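Local coordinates for polycomb protein Sfmbt (Drosophila melanogaster, PDB 5J8Y) that probably helps target the Polycomb repressive complex PRC1 to Polycomb response elements, its SAM domain forming a heterodimer with that of Scm, at residues P6-S15 against F30-L41. Sequence-based numbering, arbitrary orientation.
Sequences PDTWNVYDVS and FSRNKIDGKRLL
Trp9 O is gripped twice: Gly37 N donates to it across the contact at 2.8 Å, from above the carbonyl plane (56° out of it), and a water gives it a second bond. That water also donates to Asp7 O and accepts from Lys38 N, so it ties the first turn of helix 37-40 to the chain leading into helix 11-20. Gly37 lies close against this chain, its CA 3.1 Å from Pro6 O in a CA-H...O contact. Each helix is preceded by an N-cap residue: Asn10, which forms a capping box with Asp13, and Asp36, whose OD1 accepts from Arg39 N. This is the all-helical SAM fold, in which the long helix 56-71 packs against Pro6, Trp9, Leu40 and Leu41. Val14 is wedged between helix 27-32 and helix 37-40. With CG1 anti to the backbone N (chi1 175°), that methyl meets the edge of the Phe30 ring, 3.7 Å from CD2, while CG2 presses on the backbone at Ile35 O and Asp36 C. Replacing Val14 with an alanine would probably open a gap beside Phe30 and leave Leu40 CD1 without its methyl neighbour. Leu40 CD2 approaches the Trp9 ring obliquely, 3.8 Å from CZ3. At the start of helix 11-20, Val11 CG1 rests on Ser31 CA at 3.6 Å, and a second water donates to both Val11 O and Ile35 O.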
ATOM      1  N   PRO C   6       7.816  10.968  17.998  1.00 31.52           N
ATOM      2  CA  PRO C   6       8.583  10.273  16.993  1.00 32.55           C
ATOM      3  C   PRO C   6       9.923  10.825  16.659  1.00 29.45           C
ATOM      4  O   PRO C   6      10.762  10.049  16.334  1.00 28.17           O
ATOM      5  CB  PRO C   6       7.653  10.274  15.770  1.00 32.06           C
ATOM      6  CG  PRO C   6       6.537  11.098  16.106  1.00 29.38           C
ATOM      7  CD  PRO C   6       6.440  11.120  17.568  1.00 35.24           C
ATOM      8  N   ASP C   7      10.112  12.125  16.724  1.00 30.04           N
ATOM      9  CA  ASP C   7      11.415  12.666  16.417  1.00 31.05           C
ATOM     10  C   ASP C   7      12.446  12.222  17.451  1.00 28.79           C
ATOM     11  O   ASP C   7      13.552  12.236  17.176  1.00 30.22           O
ATOM     12  CB  ASP C   7      11.427  14.182  16.244  1.00 33.75           C
ATOM     13  CG  ASP C   7      10.713  14.910  17.319  1.00 35.55           C
ATOM     14  OD1 ASP C   7      10.591  14.401  18.420  1.00 36.16           O
ATOM     15  OD2 ASP C   7      10.320  16.051  17.064  1.00 42.54           O
ATOM     16  N   THR C   8      12.027  11.799  18.621  1.00 29.39           N
ATOM     17  CA  THR C   8      12.970  11.264  19.613  1.00 29.23           C
ATOM     18  C   THR C   8      13.292   9.773  19.389  1.00 28.96           C
ATOM     19  O   THR C   8      14.296   9.278  19.829  1.00 27.58           O
ATOM     20  CB  THR C   8      12.434  11.449  21.034  1.00 28.24           C
ATOM     21  OG1 THR C   8      11.323  10.590  21.233  1.00 29.60           O
ATOM     22  CG2 THR C   8      12.062  12.891  21.286  1.00 29.94           C
ATOM     23  N   TRP C   9      12.420   9.068  18.689  1.00 30.58           N
ATOM     24  CA  TRP C   9      12.557   7.623  18.540  1.00 28.37           C
ATOM     25  C   TRP C   9      13.892   7.148  17.917  1.00 29.82           C
ATOM     26  O   TRP C   9      14.365   7.695  16.955  1.00 30.49           O
ATOM     27  CB  TRP C   9      11.460   7.097  17.626  1.00 30.10           C
ATOM     28  CG  TRP C   9      10.017   7.121  18.131  1.00 31.76           C
ATOM     29  CD1 TRP C   9       9.533   7.572  19.327  1.00 32.04           C
ATOM     30  CD2 TRP C   9       8.894   6.675  17.395  1.00 29.64           C
ATOM     31  NE1 TRP C   9       8.170   7.423  19.372  1.00 32.91           N
ATOM     32  CE2 TRP C   9       7.758   6.865  18.195  1.00 31.48           C
ATOM     33  CE3 TRP C   9       8.740   6.129  16.131  1.00 29.04           C
ATOM     34  CZ2 TRP C   9       6.500   6.541  17.759  1.00 32.16           C
ATOM     35  CZ3 TRP C   9       7.521   5.797  15.723  1.00 30.51           C
ATOM     36  CH2 TRP C   9       6.403   5.987  16.532  1.00 31.06           C
ATOM     37  N   ASN C  10      14.473   6.096  18.473  1.00 29.27           N
ATOM     38  CA  ASN C  10      15.597   5.387  17.851  1.00 30.79           C
ATOM     39  C   ASN C  10      15.120   4.213  16.980  1.00 29.54           C
ATOM     40  O   ASN C  10      13.951   4.058  16.791  1.00 30.22           O
ATOM     41  CB  ASN C  10      16.600   4.898  18.893  1.00 28.65           C
ATOM     42  CG  ASN C  10      15.970   3.994  19.913  1.00 29.35           C
ATOM     43  OD1 ASN C  10      15.041   3.266  19.621  1.00 26.76           O
ATOM     44  ND2 ASN C  10      16.483   4.046  21.130  1.00 30.18           N
ATOM     45  N   VAL C  11      16.058   3.392  16.501  1.00 29.70           N
ATOM     46  CA  VAL C  11      15.769   2.279  15.625  1.00 31.18           C
ATOM     47  C   VAL C  11      14.842   1.288  16.318  1.00 31.67           C
ATOM     48  O   VAL C  11      13.928   0.761  15.717  1.00 30.90           O
ATOM     49  CB  VAL C  11      17.027   1.474  15.206  1.00 33.02           C
ATOM     50  CG1 VAL C  11      16.614   0.391  14.247  1.00 35.00           C
ATOM     51  CG2 VAL C  11      18.087   2.331  14.559  1.00 34.25           C
ATOM     52  N   TYR C  12      15.101   1.041  17.592  1.00 30.74           N
ATOM     53  CA  TYR C  12      14.249   0.179  18.399  1.00 31.23           C
ATOM     54  C   TYR C  12      12.864   0.760  18.564  1.00 28.89           C
ATOM     55  O   TYR C  12      11.895   0.043  18.600  1.00 30.88           O
ATOM     56  CB  TYR C  12      14.889  -0.154  19.748  1.00 31.70           C
ATOM     57  CG  TYR C  12      14.046  -1.067  20.625  1.00 31.41           C
ATOM     58  CD1 TYR C  12      14.124  -2.440  20.521  1.00 32.27           C
ATOM     59  CD2 TYR C  12      13.195  -0.545  21.563  1.00 32.57           C
ATOM     60  CE1 TYR C  12      13.366  -3.247  21.325  1.00 33.03           C
ATOM     61  CE2 TYR C  12      12.443  -1.333  22.362  1.00 31.73           C
ATOM     62  CZ  TYR C  12      12.527  -2.678  22.242  1.00 33.46           C
ATOM     63  OH  TYR C  12      11.756  -3.434  23.041  1.00 37.38           O
ATOM     64  N   ASP C  13      12.770   2.064  18.701  1.00 29.97           N
ATOM     65  CA  ASP C  13      11.472   2.702  18.833  1.00 29.98           C
ATOM     66  C   ASP C  13      10.623   2.418  17.545  1.00 28.92           C
ATOM     67  O   ASP C  13       9.482   2.086  17.621  1.00 27.70           O
ATOM     68  CB  ASP C  13      11.649   4.197  19.033  1.00 30.38           C
ATOM     69  CG  ASP C  13      12.070   4.576  20.468  1.00 31.83           C
ATOM     70  OD1 ASP C  13      11.376   4.203  21.418  1.00 31.31           O
ATOM     71  OD2 ASP C  13      13.076   5.256  20.599  1.00 28.71           O
ATOM     72  N   VAL C  14      11.243   2.521  16.379  1.00 27.76           N
ATOM     73  CA  VAL C  14      10.573   2.297  15.099  1.00 28.66           C
ATOM     74  C   VAL C  14      10.108   0.835  14.972  1.00 30.49           C
ATOM     75  O   VAL C  14       9.048   0.548  14.464  1.00 30.88           O
ATOM     76  CB  VAL C  14      11.490   2.721  13.927  1.00 28.92           C
ATOM     77  CG1 VAL C  14      10.871   2.396  12.593  1.00 31.67           C
ATOM     78  CG2 VAL C  14      11.812   4.214  13.996  1.00 28.39           C
ATOM     79  N   SER C  15      10.904  -0.087  15.476  1.00 30.72           N
ATOM     80  CA  SER C  15      10.566  -1.505  15.394  1.00 31.93           C
ATOM     81  C   SER C  15       9.297  -1.815  16.180  1.00 31.55           C
ATOM     82  O   SER C  15       8.417  -2.527  15.694  1.00 31.62           O
ATOM     83  CB  SER C  15      11.722  -2.364  15.910  1.00 33.61           C
ATOM     84  OG  SER C  15      12.778  -2.413  14.966  1.00 35.39           O
ATOM     85  N   PHE C  30      13.889  -2.467   8.376  1.00 35.65           N
ATOM     86  CA  PHE C  30      13.915  -1.142   8.900  1.00 36.21           C
ATOM     87  C   PHE C  30      15.154  -0.955   9.823  1.00 36.99           C
ATOM     88  O   PHE C  30      15.813   0.053   9.784  1.00 36.08           O
ATOM     89  CB  PHE C  30      12.606  -0.839   9.581  1.00 34.97           C
ATOM     90  CG  PHE C  30      11.644  -0.089   8.716  1.00 36.46           C
ATOM     91  CD1 PHE C  30      11.342  -0.548   7.481  1.00 36.36           C
ATOM     92  CD2 PHE C  30      11.054   1.077   9.141  1.00 33.82           C
ATOM     93  CE1 PHE C  30      10.476   0.143   6.658  1.00 37.23           C
ATOM     94  CE2 PHE C  30      10.180   1.751   8.331  1.00 35.24           C
ATOM     95  CZ  PHE C  30       9.902   1.294   7.090  1.00 35.17           C
ATOM     96  N   SER C  31      15.428  -1.952  10.648  1.00 36.19           N
ATOM     97  CA  SER C  31      16.596  -1.982  11.546  1.00 38.09           C
ATOM     98  C   SER C  31      17.887  -2.041  10.826  1.00 39.10           C
ATOM     99  O   SER C  31      18.782  -1.293  11.090  1.00 39.20           O
ATOM    100  CB  SER C  31      16.541  -3.176  12.439  1.00 36.71           C
ATOM    101  OG  SER C  31      15.599  -2.992  13.404  1.00 39.53           O
ATOM    102  N   ARG C  32      17.943  -2.897   9.839  1.00 41.35           N
ATOM    103  CA  ARG C  32      19.149  -3.060   9.081  1.00 42.50           C
ATOM    104  C   ARG C  32      19.496  -1.772   8.420  1.00 41.40           C
ATOM    105  O   ARG C  32      20.634  -1.428   8.365  1.00 43.48           O
ATOM    106  CB  ARG C  32      18.989  -4.129   8.027  1.00 43.42           C
ATOM    107  CG  ARG C  32      19.137  -5.546   8.479  1.00 47.49           C
ATOM    108  CD  ARG C  32      19.017  -6.428   7.247  1.00 51.11           C
ATOM    109  NE  ARG C  32      17.676  -6.430   6.733  1.00 48.03           N
ATOM    110  CZ  ARG C  32      16.688  -7.076   7.318  1.00 46.29           C
ATOM    111  NH1 ARG C  32      16.892  -7.759   8.395  1.00 46.61           N
ATOM    112  NH2 ARG C  32      15.508  -7.037   6.823  1.00 46.16           N
ATOM    113  N   ASN C  33      18.514  -1.060   7.919  1.00 37.50           N
ATOM    114  CA  ASN C  33      18.762   0.223   7.327  1.00 38.19           C
ATOM    115  C   ASN C  33      18.780   1.393   8.292  1.00 40.41           C
ATOM    116  O   ASN C  33      18.820   2.543   7.907  1.00 38.79           O
ATOM    117  CB  ASN C  33      17.740   0.477   6.269  1.00 36.86           C
ATOM    118  CG  ASN C  33      17.925  -0.393   5.116  1.00 37.64           C
ATOM    119  OD1 ASN C  33      18.723  -0.116   4.246  1.00 38.74           O
ATOM    120  ND2 ASN C  33      17.200  -1.473   5.111  1.00 38.66           N
ATOM    121  N   LYS C  34      18.746   1.080   9.555  1.00 40.52           N
ATOM    122  CA  LYS C  34      18.821   2.084  10.553  1.00 39.08           C
ATOM    123  C   LYS C  34      17.859   3.206  10.312  1.00 37.60           C
ATOM    124  O   LYS C  34      18.204   4.339  10.087  1.00 38.70           O
ATOM    125  CB  LYS C  34      20.248   2.564  10.685  1.00 42.75           C
ATOM    126  CG  LYS C  34      21.139   1.572  11.403  1.00 44.88           C
ATOM    127  CD  LYS C  34      22.479   2.139  11.742  1.00 52.50           C
ATOM    128  CE  LYS C  34      22.588   2.643  13.177  1.00 59.01           C
ATOM    129  NZ  LYS C  34      23.938   3.231  13.424  1.00 58.88           N
ATOM    130  N   ILE C  35      16.599   2.835  10.378  1.00 36.44           N
ATOM    131  CA  ILE C  35      15.502   3.757  10.287  1.00 36.54           C
ATOM    132  C   ILE C  35      15.035   4.037  11.716  1.00 32.88           C
ATOM    133  O   ILE C  35      14.362   3.236  12.323  1.00 30.63           O
ATOM    134  CB  ILE C  35      14.346   3.190   9.451  1.00 35.10           C
ATOM    135  CG1 ILE C  35      14.834   2.780   8.061  1.00 37.09           C
ATOM    136  CG2 ILE C  35      13.189   4.179   9.405  1.00 34.20           C
ATOM    137  CD1 ILE C  35      15.026   3.897   7.080  1.00 37.70           C
ATOM    138  N   ASP C  36      15.468   5.173  12.233  1.00 32.41           N
ATOM    139  CA  ASP C  36      15.017   5.716  13.500  1.00 31.01           C
ATOM    140  C   ASP C  36      13.883   6.717  13.260  1.00 32.95           C
ATOM    141  O   ASP C  36      13.475   6.931  12.137  1.00 30.42           O
ATOM    142  CB  ASP C  36      16.188   6.352  14.280  1.00 33.99           C
ATOM    143  CG  ASP C  36      16.703   7.630  13.643  1.00 34.26           C
ATOM    144  OD1 ASP C  36      16.290   7.946  12.522  1.00 33.52           O
ATOM    145  OD2 ASP C  36      17.550   8.310  14.249  1.00 33.28           O
ATOM    146  N   GLY C  37      13.345   7.270  14.337  1.00 31.12           N
ATOM    147  CA  GLY C  37      12.266   8.229  14.249  1.00 32.73           C
ATOM    148  C   GLY C  37      12.483   9.306  13.199  1.00 32.81           C
ATOM    149  O   GLY C  37      11.673   9.480  12.312  1.00 33.47           O
ATOM    150  N   LYS C  38      13.600  10.011  13.299  1.00 32.39           N
ATOM    151  CA  LYS C  38      13.899  11.118  12.420  1.00 33.21           C
ATOM    152  C   LYS C  38      13.814  10.726  10.962  1.00 35.07           C
ATOM    153  O   LYS C  38      13.167  11.346  10.171  1.00 34.66           O
ATOM    154  CB  LYS C  38      15.313  11.632  12.714  1.00 38.74           C
ATOM    155  CG  LYS C  38      15.938  12.558  11.721  1.00 42.42           C
ATOM    156  CD  LYS C  38      16.951  13.451  12.417  1.00 46.02           C
ATOM    157  CE  LYS C  38      17.444  14.513  11.469  1.00 53.83           C
ATOM    158  NZ  LYS C  38      16.622  15.727  11.379  1.00 50.97           N
ATOM    159  N   ARG C  39      14.480   9.647  10.598  1.00 35.11           N
ATOM    160  CA  ARG C  39      14.448   9.177   9.246  1.00 35.65           C
ATOM    161  C   ARG C  39      13.063   8.674   8.886  1.00 34.12           C
ATOM    162  O   ARG C  39      12.625   8.825   7.769  1.00 34.60           O
ATOM    163  CB  ARG C  39      15.497   8.138   8.995  1.00 35.86           C
ATOM    164  CG  ARG C  39      15.499   7.581   7.601  1.00 38.65           C
ATOM    165  CD  ARG C  39      15.789   8.536   6.459  1.00 40.75           C
ATOM    166  NE  ARG C  39      15.859   7.753   5.245  1.00 42.99           N
ATOM    167  CZ  ARG C  39      15.756   8.188   4.013  1.00 46.36           C
ATOM    168  NH1 ARG C  39      15.618   9.459   3.724  1.00 49.75           N
ATOM    169  NH2 ARG C  39      15.782   7.307   3.050  1.00 48.41           N
ATOM    170  N   LEU C  40      12.375   8.101   9.827  1.00 30.76           N
ATOM    171  CA  LEU C  40      11.042   7.625   9.593  1.00 31.16           C
ATOM    172  C   LEU C  40      10.165   8.705   8.973  1.00 31.26           C
ATOM    173  O   LEU C  40       9.670   8.577   7.885  1.00 28.78           O
ATOM    174  CB  LEU C  40      10.379   7.207  10.879  1.00 29.78           C
ATOM    175  CG  LEU C  40       9.039   6.484  10.741  1.00 28.44           C
ATOM    176  CD1 LEU C  40       9.099   5.179   9.986  1.00 28.02           C
ATOM    177  CD2 LEU C  40       8.358   6.291  12.064  1.00 30.26           C
ATOM    178  N   LEU C  41      10.026   9.771   9.724  1.00 30.95           N
ATOM    179  CA  LEU C  41       9.218  10.907   9.351  1.00 30.39           C
ATOM    180  C   LEU C  41       9.678  11.629   8.111  1.00 30.66           C
ATOM    181  O   LEU C  41       9.010  12.496   7.660  1.00 31.73           O
ATOM    182  CB  LEU C  41       9.110  11.873  10.491  1.00 30.47           C
ATOM    183  CG  LEU C  41       8.777  11.394  11.869  1.00 28.91           C
ATOM    184  CD1 LEU C  41       8.787  12.552  12.781  1.00 29.48           C
ATOM    185  CD2 LEU C  41       7.440  10.724  11.991  1.00 31.28           C
TER
HETATM  186  O   HOH W   1      15.186  10.053  15.584  1.00 33.62           O
HETATM  187  O   HOH W   2      13.870   0.472  13.025  1.00 29.97           O